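Local coordinates for angiopoietin-related protein 3 (Homo sapiens, PDB 6EUA), which suppresses plasma triglyceride clearance by inhibiting lipoprotein lipase, and mediates endothelial cell adhesion through its C-terminal fibrinogen-like domain, the part present here, at residues 42-46 / 47-51; 14-18 / 19-23; 80-83 / 84-88; 29-32 / 33-36; 65-68 / 69-73. One frame throughout, in Å; residues are numbered along the deposited sequence.

Contact 1. Residues 42-46 / 47-51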
# COMPACT_ATOMS: atom_id res chain seq x y z
N ASP A 42 -10.86 -4.51 -4.92
CA ASP A 42 -11.15 -3.17 -5.40
C ASP A 42 -12.67 -3.00 -5.44
O ASP A 42 -13.35 -3.61 -6.26
CB ASP A 42 -10.53 -2.95 -6.77
CG ASP A 42 -10.28 -1.48 -7.08
OD1 ASP A 42 -10.55 -0.62 -6.21
OD2 ASP A 42 -9.80 -1.20 -8.20
N VAL A 43 -13.18 -2.18 -4.53
CA VAL A 43 -14.60 -1.87 -4.43
C VAL A 43 -14.85 -0.67 -5.32
O VAL A 43 -14.21 0.38 -5.16
CB VAL A 43 -15.02 -1.59 -2.98
CG1 VAL A 43 -16.52 -1.32 -2.87
CG2 VAL A 43 -14.60 -2.76 -2.09
N ILE A 44 -15.75 -0.83 -6.28
CA ILE A 44 -16.10 0.24 -7.22
C ILE A 44 -17.60 0.45 -7.12
O ILE A 44 -18.39 -0.46 -7.43
CB ILE A 44 -15.65 -0.09 -8.64
CG1 ILE A 44 -14.16 -0.39 -8.63
CG2 ILE A 44 -15.94 1.05 -9.60
CD1 ILE A 44 -13.68 -0.98 -9.91
N SER A 45 -18.00 1.63 -6.64
CA SER A 45 -19.40 2.02 -6.49
C SER A 45 -20.19 0.99 -5.68
O SER A 45 -21.28 0.57 -6.07
CB SER A 45 -20.04 2.28 -7.85
OG SER A 45 -19.32 3.26 -8.57
N GLY A 46 -19.62 0.58 -4.55
CA GLY A 46 -20.32 -0.30 -3.63
C GLY A 46 -20.31 -1.78 -3.98
O GLY A 46 -20.90 -2.57 -3.23
N SER A 47 -19.70 -2.17 -5.10
CA SER A 47 -19.57 -3.57 -5.51
C SER A 47 -18.12 -4.02 -5.50
O SER A 47 -17.26 -3.34 -6.07
CB SER A 47 -20.16 -3.76 -6.93
OG SER A 47 -21.57 -3.65 -6.95
N PRO A 48 -17.80 -5.18 -4.92
CA PRO A 48 -16.41 -5.63 -4.86
C PRO A 48 -15.96 -6.37 -6.11
O PRO A 48 -16.71 -7.11 -6.74
CB PRO A 48 -16.42 -6.59 -3.67
CG PRO A 48 -17.78 -7.23 -3.78
CD PRO A 48 -18.71 -6.14 -4.26
N TRP A 49 -14.68 -6.17 -6.45
CA TRP A 49 -13.99 -6.86 -7.53
C TRP A 49 -12.67 -7.41 -7.01
O TRP A 49 -12.07 -6.84 -6.09
CB TRP A 49 -13.69 -5.91 -8.74
CG TRP A 49 -14.92 -5.28 -9.38
CD1 TRP A 49 -15.64 -4.22 -8.91
CD2 TRP A 49 -15.57 -5.70 -10.59
NE1 TRP A 49 -16.70 -3.95 -9.74
CE2 TRP A 49 -16.68 -4.83 -10.79
CE3 TRP A 49 -15.33 -6.72 -11.53
CZ2 TRP A 49 -17.54 -4.95 -11.90
CZ3 TRP A 49 -16.19 -6.83 -12.63
CH2 TRP A 49 -17.29 -5.95 -12.80
N THR A 50 -12.20 -8.52 -7.61
CA THR A 50 -10.80 -8.94 -7.45
C THR A 50 -9.99 -8.29 -8.57
O THR A 50 -10.27 -8.51 -9.75
CB THR A 50 -10.65 -10.46 -7.49
OG1 THR A 50 -11.43 -11.07 -6.45
CG2 THR A 50 -9.17 -10.86 -7.31
N LEU A 51 -8.99 -7.49 -8.21
CA LEU A 51 -8.12 -6.88 -9.22
C LEU A 51 -7.10 -7.91 -9.69
O LEU A 51 -6.32 -8.42 -8.87
CB LEU A 51 -7.42 -5.65 -8.65
CG LEU A 51 -6.48 -4.81 -9.53
CD1 LEU A 51 -7.21 -4.27 -10.78
CD2 LEU A 51 -5.93 -3.66 -8.72
O HOH W 1 -18.54 -2.05 -9.90
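I44 and W49 meet on one face of a tight beta hairpin, their side chains crossing at about a right angle. The hairpin joins strands 37-44 and 47-55 of the fibrinogen-like domain. A type I' turn from I44 to S47 closes it, with S45 and G46, both at positive phi, at its centre. I44 CG1 lies beside the backbone N (chi1 -55°), and the extended chain beyond it carries CD1 to 3.9 Å from W49 CD1. D42 shares this face. Its carbonyl O meets the indole edge in plane, 3.6 Å from W49 CD1. Its carboxylate is used elsewhere, in salt bridges to K215 and to R75 of a second subunit. V43 and P48 form a non-hydrogen-bonded pair on the other face, where both pack on Y17. The hydrogen-bonded pairs D42/W49 and I44/S47 flank them. D42 N gives W49 O a nearly straight bond of 2.9 Å (170°). V43 CA adds a CA-H...O contact to S47 O at 3.5 Å. Beyond the hairpin, W49 packs on V97 and R99 and meets H219 edge-to-face. An alanine in place of W49 would probably leave I44 CD1 and the H219 ring without their aromatic partner. One water bridges the two strands in the indole plane: W49 NE1 donates to it at 2.6 Å, and it donates to I44 O at 2.9 Å.

Contact 2. Residues 14-18 / 19-23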
# COMPACT_ATOMS: atom_id res chain seq x y z
N THR A 14 -15.58 -10.88 -3.06
CA THR A 14 -17.00 -10.67 -2.79
C THR A 14 -17.36 -11.16 -1.40
O THR A 14 -18.14 -10.51 -0.68
CB THR A 14 -17.83 -11.40 -3.85
OG1 THR A 14 -17.62 -10.78 -5.12
CG2 THR A 14 -19.33 -11.38 -3.51
N THR A 15 -16.79 -12.29 -0.98
CA THR A 15 -17.08 -12.76 0.37
C THR A 15 -16.34 -11.93 1.42
O THR A 15 -16.79 -11.79 2.55
CB THR A 15 -16.73 -14.23 0.50
OG1 THR A 15 -15.37 -14.36 0.89
CG2 THR A 15 -16.89 -14.95 -0.84
N ILE A 16 -15.18 -11.38 1.06
CA ILE A 16 -14.53 -10.42 1.95
C ILE A 16 -15.44 -9.21 2.16
O ILE A 16 -15.65 -8.77 3.29
CB ILE A 16 -13.15 -10.02 1.39
CG1 ILE A 16 -12.15 -11.13 1.68
CG2 ILE A 16 -12.68 -8.69 1.98
CD1 ILE A 16 -10.86 -10.97 1.00
N TYR A 17 -15.99 -8.66 1.07
CA TYR A 17 -16.92 -7.55 1.18
C TYR A 17 -18.14 -7.93 2.01
O TYR A 17 -18.48 -7.24 2.98
CB TYR A 17 -17.34 -7.07 -0.21
CG TYR A 17 -18.23 -5.86 -0.20
CD1 TYR A 17 -19.61 -6.00 -0.11
CD2 TYR A 17 -17.71 -4.56 -0.31
CE1 TYR A 17 -20.44 -4.91 -0.11
CE2 TYR A 17 -18.55 -3.45 -0.31
CZ TYR A 17 -19.91 -3.64 -0.21
OH TYR A 17 -20.76 -2.56 -0.20
N ASN A 18 -18.78 -9.05 1.68
CA ASN A 18 -19.99 -9.43 2.41
C ASN A 18 -19.74 -9.67 3.90
O ASN A 18 -20.67 -9.56 4.69
CB ASN A 18 -20.66 -10.67 1.78
CG ASN A 18 -21.04 -10.43 0.34
OD1 ASN A 18 -21.15 -9.29 -0.10
ND2 ASN A 18 -21.28 -11.51 -0.39
N ARG A 19 -18.50 -9.96 4.28
CA ARG A 19 -18.15 -10.12 5.69
C ARG A 19 -17.79 -8.79 6.37
O ARG A 19 -17.31 -8.81 7.50
CB ARG A 19 -16.98 -11.09 5.83
CG ARG A 19 -17.36 -12.53 5.59
CD ARG A 19 -16.32 -13.47 6.15
NE ARG A 19 -16.46 -14.80 5.57
CZ ARG A 19 -15.60 -15.80 5.78
NH1 ARG A 19 -14.55 -15.61 6.57
NH2 ARG A 19 -15.80 -16.98 5.20
N GLY A 20 -17.99 -7.65 5.70
CA GLY A 20 -17.86 -6.37 6.36
C GLY A 20 -16.63 -5.55 6.01
O GLY A 20 -16.48 -4.45 6.55
N GLU A 21 -15.74 -6.04 5.16
CA GLU A 21 -14.61 -5.24 4.69
C GLU A 21 -15.05 -4.53 3.40
O GLU A 21 -15.02 -5.13 2.32
CB GLU A 21 -13.38 -6.10 4.45
CG GLU A 21 -13.10 -7.03 5.61
CD GLU A 21 -11.84 -6.68 6.35
OE1 GLU A 21 -11.45 -5.49 6.34
OE2 GLU A 21 -11.24 -7.60 6.93
N HIS A 22 -15.44 -3.27 3.53
CA HIS A 22 -15.97 -2.52 2.40
C HIS A 22 -14.96 -1.56 1.80
O HIS A 22 -15.29 -0.83 0.87
CB HIS A 22 -17.24 -1.78 2.80
CG HIS A 22 -18.40 -2.69 3.06
ND1 HIS A 22 -19.65 -2.23 3.41
CD2 HIS A 22 -18.50 -4.04 3.00
CE1 HIS A 22 -20.47 -3.26 3.58
NE2 HIS A 22 -19.79 -4.37 3.33
N THR A 23 -13.72 -1.59 2.28
CA THR A 23 -12.67 -0.73 1.76
C THR A 23 -11.73 -1.53 0.86
O THR A 23 -11.46 -2.71 1.12
CB THR A 23 -11.87 -0.11 2.91
OG1 THR A 23 -11.52 -1.14 3.83
CG2 THR A 23 -12.72 0.94 3.63
O HOH W 2 -21.76 -6.70 3.82
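T15 O accepts a bond from R19 N (3.0 Å) as helix 13-18 ends. R19 lays its CG against the same oxygen at 3.2 Å. Its guanidinium runs on outward, where NH1 bonds to M8 O. I16 comes next. Its CG2 branch meets E21 CB at 3.6 Å, and its carbonyl O takes a weak bond from E21 N. Y17 carries the main contact. Its ring makes an offset stack with H22, centroids 3.8 Å apart and planes at 13°. H22 CD2 sits over the centre of the phenol ring. A first torsion of -176° swings the Y17 ring clear of its own backbone N and beside its carbonyl carbon, which brings it over the imidazole. Y17 O lies in the imidazole plane at its edge, and also accepts G20 N at 2.8 Å. The helix ends in a Schellman motif, with G20 as the positive-phi residue, where a side chain would press on the preceding carbonyl O. N18 closes the helix. Its carbonyl O takes a bond from a water that also sits 3.1 Å from H22 NE2, so the imidazole rotation is probably steadied at this edge. A leucine in place of Y17 would probably cost H22 its stacking partner and set the imidazole freer to turn. The contact lies at the domain surface. I16 packs on Y27 and I29 of strand 25-29 and on C41 of strand 37-44, T14 rests on P48 of strand 47-55, and E21 OE1 bonds to H38 N of a second subunit.

Contact 3. Residues 80-83 / 84-88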
# COMPACT_ATOMS: atom_id res chain seq x y z
N PHE A 80 1.08 -5.08 -11.43
CA PHE A 80 1.19 -6.51 -11.19
C PHE A 80 0.28 -7.26 -12.15
O PHE A 80 -0.64 -6.71 -12.76
CB PHE A 80 0.82 -6.88 -9.74
CG PHE A 80 -0.66 -6.88 -9.49
CD1 PHE A 80 -1.30 -5.72 -9.10
CD2 PHE A 80 -1.41 -8.04 -9.69
CE1 PHE A 80 -2.68 -5.72 -8.89
CE2 PHE A 80 -2.77 -8.04 -9.49
CZ PHE A 80 -3.41 -6.87 -9.09
N TRP A 81 0.53 -8.57 -12.21
CA TRP A 81 -0.32 -9.55 -12.88
C TRP A 81 -0.55 -10.68 -11.89
O TRP A 81 0.41 -11.26 -11.38
CB TRP A 81 0.35 -10.07 -14.14
CG TRP A 81 -0.35 -11.25 -14.72
CD1 TRP A 81 -0.01 -12.57 -14.58
CD2 TRP A 81 -1.53 -11.23 -15.54
NE1 TRP A 81 -0.90 -13.36 -15.27
CE2 TRP A 81 -1.83 -12.56 -15.87
CE3 TRP A 81 -2.34 -10.20 -16.02
CZ2 TRP A 81 -2.92 -12.89 -16.68
CZ3 TRP A 81 -3.43 -10.54 -16.81
CH2 TRP A 81 -3.70 -11.88 -17.13
N LEU A 82 -1.82 -10.99 -11.60
CA LEU A 82 -2.09 -11.87 -10.47
C LEU A 82 -1.52 -13.28 -10.69
O LEU A 82 -1.01 -13.91 -9.75
CB LEU A 82 -3.58 -11.93 -10.19
CG LEU A 82 -3.93 -12.83 -9.00
CD1 LEU A 82 -3.28 -12.32 -7.70
CD2 LEU A 82 -5.45 -12.91 -8.84
N GLY A 83 -1.58 -13.78 -11.92
CA GLY A 83 -1.14 -15.17 -12.19
C GLY A 83 -2.32 -15.97 -12.70
O GLY A 83 -3.40 -15.99 -12.10
N LEU A 84 -2.13 -16.62 -13.86
CA LEU A 84 -3.21 -17.38 -14.48
C LEU A 84 -3.69 -18.51 -13.57
O LEU A 84 -4.91 -18.74 -13.44
CB LEU A 84 -2.77 -17.93 -15.83
CG LEU A 84 -2.67 -16.86 -16.92
CD1 LEU A 84 -1.94 -17.36 -18.20
CD2 LEU A 84 -4.06 -16.34 -17.27
N GLU A 85 -2.76 -19.20 -12.91
CA GLU A 85 -3.18 -20.26 -12.00
C GLU A 85 -4.01 -19.70 -10.86
O GLU A 85 -5.02 -20.30 -10.46
CB GLU A 85 -1.95 -21.01 -11.48
CG GLU A 85 -1.98 -22.50 -11.81
CD GLU A 85 -3.39 -23.05 -12.02
OE1 GLU A 85 -4.19 -23.04 -11.04
OE2 GLU A 85 -3.70 -23.49 -13.15
N LYS A 86 -3.64 -18.54 -10.33
CA LYS A 86 -4.44 -17.95 -9.27
C LYS A 86 -5.79 -17.45 -9.78
O LYS A 86 -6.81 -17.63 -9.11
CB LYS A 86 -3.64 -16.83 -8.60
CG LYS A 86 -2.54 -17.36 -7.69
CD LYS A 86 -1.80 -16.22 -7.01
CE LYS A 86 -0.64 -16.72 -6.16
NZ LYS A 86 0.27 -17.56 -6.95
N ILE A 87 -5.82 -16.86 -10.98
CA ILE A 87 -7.10 -16.40 -11.54
C ILE A 87 -8.03 -17.58 -11.75
O ILE A 87 -9.22 -17.51 -11.43
CB ILE A 87 -6.89 -15.62 -12.85
CG1 ILE A 87 -6.14 -14.33 -12.59
CG2 ILE A 87 -8.23 -15.30 -13.51
CD1 ILE A 87 -5.23 -13.94 -13.74
N TYR A 88 -7.50 -18.69 -12.29
CA TYR A 88 -8.34 -19.86 -12.53
C TYR A 88 -8.81 -20.45 -11.21
O TYR A 88 -9.95 -20.93 -11.13
CB TYR A 88 -7.60 -20.92 -13.37
CG TYR A 88 -8.48 -22.11 -13.68
CD1 TYR A 88 -9.46 -22.03 -14.66
CD2 TYR A 88 -8.38 -23.29 -12.95
CE1 TYR A 88 -10.30 -23.10 -14.92
CE2 TYR A 88 -9.22 -24.38 -13.21
CZ TYR A 88 -10.18 -24.27 -14.20
OH TYR A 88 -11.02 -25.32 -14.49
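W81, L84 and I87 form an apolar cluster where strand 80-81 passes into helix 84-91, in the buried part of the fibrinogen-like domain. L84 comes to the indole edge, with its CD2 methyl 3.7 Å from W81 CZ2. I87 crosses the indole at about a right angle, and its CD1 lies 3.9 Å from the same CZ2. W81 CG is anti to the backbone N (chi1 169°), which swings the six-membered ring toward the helix. On the next residue, L82 CD2 meets I87 CG1 at 4.1 Å, and L82 CG rests on K86 CB. A second shell probably holds the indole in place. NE1 bonds to Y69 O, the Y69 ring meets W81 edge-to-face, and F73 also packs on it. K86 sends its amine away from the cluster, to Y71 O and to G20 O of a third subunit. G83 is the N-cap. Its positive phi would jam any side chain against the carbonyl O of L82, so a bare backbone suits the bend. G83 O is met by the I87 side chain, with CG1 and CD1 both 3.2 Å away. It also accepts the first turn's bond: I87 N donates at 2.8 Å (161°), nearly in line with the carbonyl.

Contact 4. Residues 29-32 / 33-36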
# COMPACT_ATOMS: atom_id res chain seq x y z
N ILE A 29 -6.90 -14.48 0.52
CA ILE A 29 -8.04 -15.31 0.15
C ILE A 29 -7.54 -16.73 -0.03
O ILE A 29 -6.34 -16.99 -0.13
CB ILE A 29 -8.76 -14.83 -1.13
CG1 ILE A 29 -7.81 -14.92 -2.35
CG2 ILE A 29 -9.32 -13.42 -0.95
CD1 ILE A 29 -8.51 -14.77 -3.70
N ARG A 30 -8.48 -17.67 -0.09
CA ARG A 30 -8.14 -19.07 -0.32
C ARG A 30 -9.30 -19.71 -1.07
O ARG A 30 -10.26 -20.20 -0.46
CB ARG A 30 -7.84 -19.83 0.97
CG ARG A 30 -6.92 -21.03 0.76
CD ARG A 30 -7.13 -22.12 1.79
NE ARG A 30 -8.53 -22.55 1.84
CZ ARG A 30 -9.03 -23.58 1.16
NH1 ARG A 30 -8.25 -24.32 0.37
NH2 ARG A 30 -10.32 -23.88 1.28
N PRO A 31 -9.27 -19.68 -2.40
CA PRO A 31 -10.27 -20.41 -3.17
C PRO A 31 -10.19 -21.90 -2.88
O PRO A 31 -9.18 -22.40 -2.37
CB PRO A 31 -9.91 -20.09 -4.63
CG PRO A 31 -9.05 -18.85 -4.56
CD PRO A 31 -8.32 -18.94 -3.25
N SER A 32 -11.27 -22.61 -3.20
CA SER A 32 -11.30 -24.06 -3.03
C SER A 32 -10.08 -24.73 -3.63
O SER A 32 -9.56 -24.29 -4.66
CB SER A 32 -12.56 -24.65 -3.68
OG SER A 32 -13.72 -23.96 -3.26
N ASN A 33 -9.60 -25.78 -2.96
CA ASN A 33 -8.51 -26.64 -3.44
C ASN A 33 -7.25 -25.84 -3.76
O ASN A 33 -6.50 -26.18 -4.68
CB ASN A 33 -8.94 -27.44 -4.67
CG ASN A 33 -10.23 -28.20 -4.44
OD1 ASN A 33 -10.58 -28.53 -3.31
ND2 ASN A 33 -10.96 -28.48 -5.52
N SER A 34 -6.97 -24.79 -2.98
CA SER A 34 -5.89 -23.89 -3.30
C SER A 34 -5.15 -23.49 -2.03
O SER A 34 -5.68 -23.56 -0.93
CB SER A 34 -6.40 -22.63 -4.03
OG SER A 34 -5.37 -21.65 -4.19
N GLN A 35 -3.91 -23.05 -2.22
CA GLN A 35 -3.13 -22.39 -1.18
C GLN A 35 -3.66 -20.97 -0.93
O GLN A 35 -4.31 -20.36 -1.78
CB GLN A 35 -1.67 -22.34 -1.62
CG GLN A 35 -1.58 -22.07 -3.13
CD GLN A 35 -0.28 -21.44 -3.57
OE1 GLN A 35 0.73 -22.12 -3.71
NE2 GLN A 35 -0.31 -20.14 -3.84
N VAL A 36 -3.37 -20.45 0.27
CA VAL A 36 -3.64 -19.06 0.59
C VAL A 36 -2.78 -18.17 -0.29
O VAL A 36 -1.59 -18.45 -0.51
CB VAL A 36 -3.35 -18.76 2.08
CG1 VAL A 36 -3.48 -17.27 2.35
CG2 VAL A 36 -4.24 -19.59 3.00
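The R30 guanidinium meets S34 O at its edge, near its plane. NH1 donates to that oxygen at 3.0 Å with an angle of 149°. The donor lies in the carbonyl plane, on a lone pair, while the oxygen is tilted 18° from the guanidinium plane. A second flat group, the Q35 peptide carbonyl, is met in the same way. S34 OG donates to Q35 O at 2.9 Å, again in the carbonyl plane on a lone pair. The R30 chain bends at chi3 (55°), which folds the guanidinium back over the facing backbone. The aliphatic part of R30 lies against S34 O too, with CG at 3.3 Å. V36 crosses R30 at about a right angle, its CG2 branch 3.8 Å from R30 CG. The motif is a type II beta turn, P31 to S34, with N33 at positive phi. It reverses the chain between strands 25-29 and 37-44 of the fibrinogen-like domain. Inside the turn, S34 CB sits 3.2 Å from P31 O. Where the two arms come together again, V36 CA makes a CA-H...O contact to I29 O at 3.5 Å. The inner side rests on the fold: I29 and P31 both pack on I90 of helix 84-91. S32 O bonds to the K92 amine. Q35 packs on R19 of a third subunit.

Contact 5. Residues 65-68 / 69-73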
# COMPACT_ATOMS: atom_id res chain seq x y z
N THR A 65 7.85 -14.41 -18.77
CA THR A 65 7.81 -15.80 -19.19
C THR A 65 6.43 -16.39 -18.94
O THR A 65 5.61 -15.85 -18.18
CB THR A 65 8.83 -16.63 -18.42
OG1 THR A 65 8.81 -16.25 -17.03
CG2 THR A 65 10.23 -16.40 -18.97
N TRP A 66 6.21 -17.54 -19.57
CA TRP A 66 5.00 -18.32 -19.31
C TRP A 66 4.88 -18.66 -17.83
O TRP A 66 3.80 -18.51 -17.24
CB TRP A 66 5.01 -19.60 -20.17
CG TRP A 66 3.83 -20.49 -19.95
CD1 TRP A 66 3.77 -21.60 -19.16
CD2 TRP A 66 2.52 -20.33 -20.51
NE1 TRP A 66 2.51 -22.15 -19.20
CE2 TRP A 66 1.72 -21.39 -20.03
CE3 TRP A 66 1.94 -19.41 -21.39
CZ2 TRP A 66 0.39 -21.55 -20.39
CZ3 TRP A 66 0.61 -19.57 -21.75
CH2 TRP A 66 -0.15 -20.63 -21.25
N GLU A 67 5.97 -19.11 -17.20
CA GLU A 67 5.86 -19.49 -15.80
C GLU A 67 5.41 -18.30 -14.95
O GLU A 67 4.51 -18.42 -14.12
CB GLU A 67 7.19 -20.04 -15.28
CG GLU A 67 7.57 -21.41 -15.85
CD GLU A 67 6.58 -22.51 -15.49
OE1 GLU A 67 5.87 -23.01 -16.39
OE2 GLU A 67 6.52 -22.88 -14.29
N ASN A 68 6.00 -17.13 -15.19
CA ASN A 68 5.64 -15.95 -14.42
C ASN A 68 4.23 -15.46 -14.74
O ASN A 68 3.52 -15.01 -13.82
CB ASN A 68 6.69 -14.87 -14.64
CG ASN A 68 7.93 -15.11 -13.78
OD1 ASN A 68 7.88 -15.85 -12.80
ND2 ASN A 68 9.05 -14.52 -14.18
N TYR A 69 3.78 -15.56 -16.00
CA TYR A 69 2.38 -15.24 -16.26
C TYR A 69 1.45 -16.26 -15.60
O TYR A 69 0.32 -15.91 -15.23
CB TYR A 69 2.11 -15.12 -17.76
CG TYR A 69 2.19 -13.68 -18.26
CD1 TYR A 69 3.33 -13.23 -18.94
CD2 TYR A 69 1.16 -12.77 -18.03
CE1 TYR A 69 3.43 -11.91 -19.37
CE2 TYR A 69 1.25 -11.44 -18.47
CZ TYR A 69 2.39 -11.03 -19.15
OH TYR A 69 2.50 -9.72 -19.60
N LYS A 70 1.93 -17.48 -15.38
CA LYS A 70 1.11 -18.47 -14.71
C LYS A 70 1.03 -18.23 -13.19
O LYS A 70 -0.04 -18.35 -12.60
CB LYS A 70 1.64 -19.87 -15.01
CG LYS A 70 1.08 -20.98 -14.14
CD LYS A 70 1.91 -22.25 -14.32
CE LYS A 70 1.33 -23.15 -15.38
NZ LYS A 70 0.25 -24.03 -14.82
N TYR A 71 2.14 -17.85 -12.55
CA TYR A 71 2.17 -17.77 -11.09
C TYR A 71 2.10 -16.34 -10.53
O TYR A 71 1.85 -16.19 -9.33
CB TYR A 71 3.42 -18.47 -10.55
CG TYR A 71 3.44 -19.95 -10.84
CD1 TYR A 71 2.47 -20.80 -10.30
CD2 TYR A 71 4.40 -20.51 -11.67
CE1 TYR A 71 2.48 -22.16 -10.57
CE2 TYR A 71 4.41 -21.87 -11.95
CZ TYR A 71 3.45 -22.69 -11.40
OH TYR A 71 3.47 -24.04 -11.67
N GLY A 72 2.28 -15.32 -11.35
CA GLY A 72 2.17 -13.94 -10.92
C GLY A 72 3.50 -13.21 -11.00
O GLY A 72 4.57 -13.81 -10.86
N PHE A 73 3.43 -11.90 -11.22
CA PHE A 73 4.60 -11.04 -11.08
C PHE A 73 4.16 -9.61 -10.80
O PHE A 73 3.02 -9.23 -11.08
CB PHE A 73 5.49 -11.05 -12.34
CG PHE A 73 4.79 -10.60 -13.59
CD1 PHE A 73 4.68 -9.25 -13.91
CD2 PHE A 73 4.21 -11.55 -14.44
CE1 PHE A 73 4.02 -8.85 -15.08
CE2 PHE A 73 3.55 -11.16 -15.60
CZ PHE A 73 3.46 -9.81 -15.92
O HOH W 3 5.69 -16.09 -10.95
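E67 and Y71 both place CG beside the backbone N (chi1 -70° and -64°), which sends their side chains the same way, side by side along helix 66-71. A further bend at chi2 of E67 brings OE2 in plane to the edge of the Y71 ring, 3.3 Å from CE2. The carboxylate and ring planes stand 67° apart. K70 CD lies over one face of the same ring, offset toward its rim. At the far end F73 takes the crowded position, its CG between the backbone N and the carbonyl carbon. This puts F73 CE2 3.5 Å above the centre of the Y69 ring. N68 O comes to the edge of F73, 3.6 Å from CD2, and accepts G72 N at 2.8 Å. One water donates to N68 OD1 and to G72 O, while N68 ND2 bonds to E64. The helix starts at T65, an N-cap whose OG1 takes a weak bond from N68 N at 3.5 Å. The first backbone bond is Y69 N to T65 O, 2.9 Å. Helix 66-71 leads through G72 into strand 73-74, which pairs with strand 80-81. The W66 ring stacks on H153. Y71 packs on H22 of a third subunit. E67 OE1 and K70 NZ are 5.9 Å apart, too far for a salt bridge, and K70 NZ bonds to Y125 OH instead. The carboxylate meets the C-H edge of Y71, whose slight positive character would probably suit its charge.

How the contacts relate
Contact 3 is the buried one. Contacts 1, 4 and 5 are partly buried, and contact 2 lies at the surface. Contacts 3 and 5 are close neighbours, centres about 8 Å apart; W81 of one bonds through its backbone N to F73 O of the other. Contacts 1 and 2 also touch, with Y17 OH 3.0 Å from G46 O, a probable hydrogen bond. Contacts 1 and 3 reach neighbouring strands of one sheet. Chemistry follows place: apolar packing round an indole in contact 3, strand pairing with an indole-bound water in contact 1, a stack and water in contact 2, an arginine-to-carbonyl bond in contact 4, helix bonds and a carboxylate at a ring edge in contact 5.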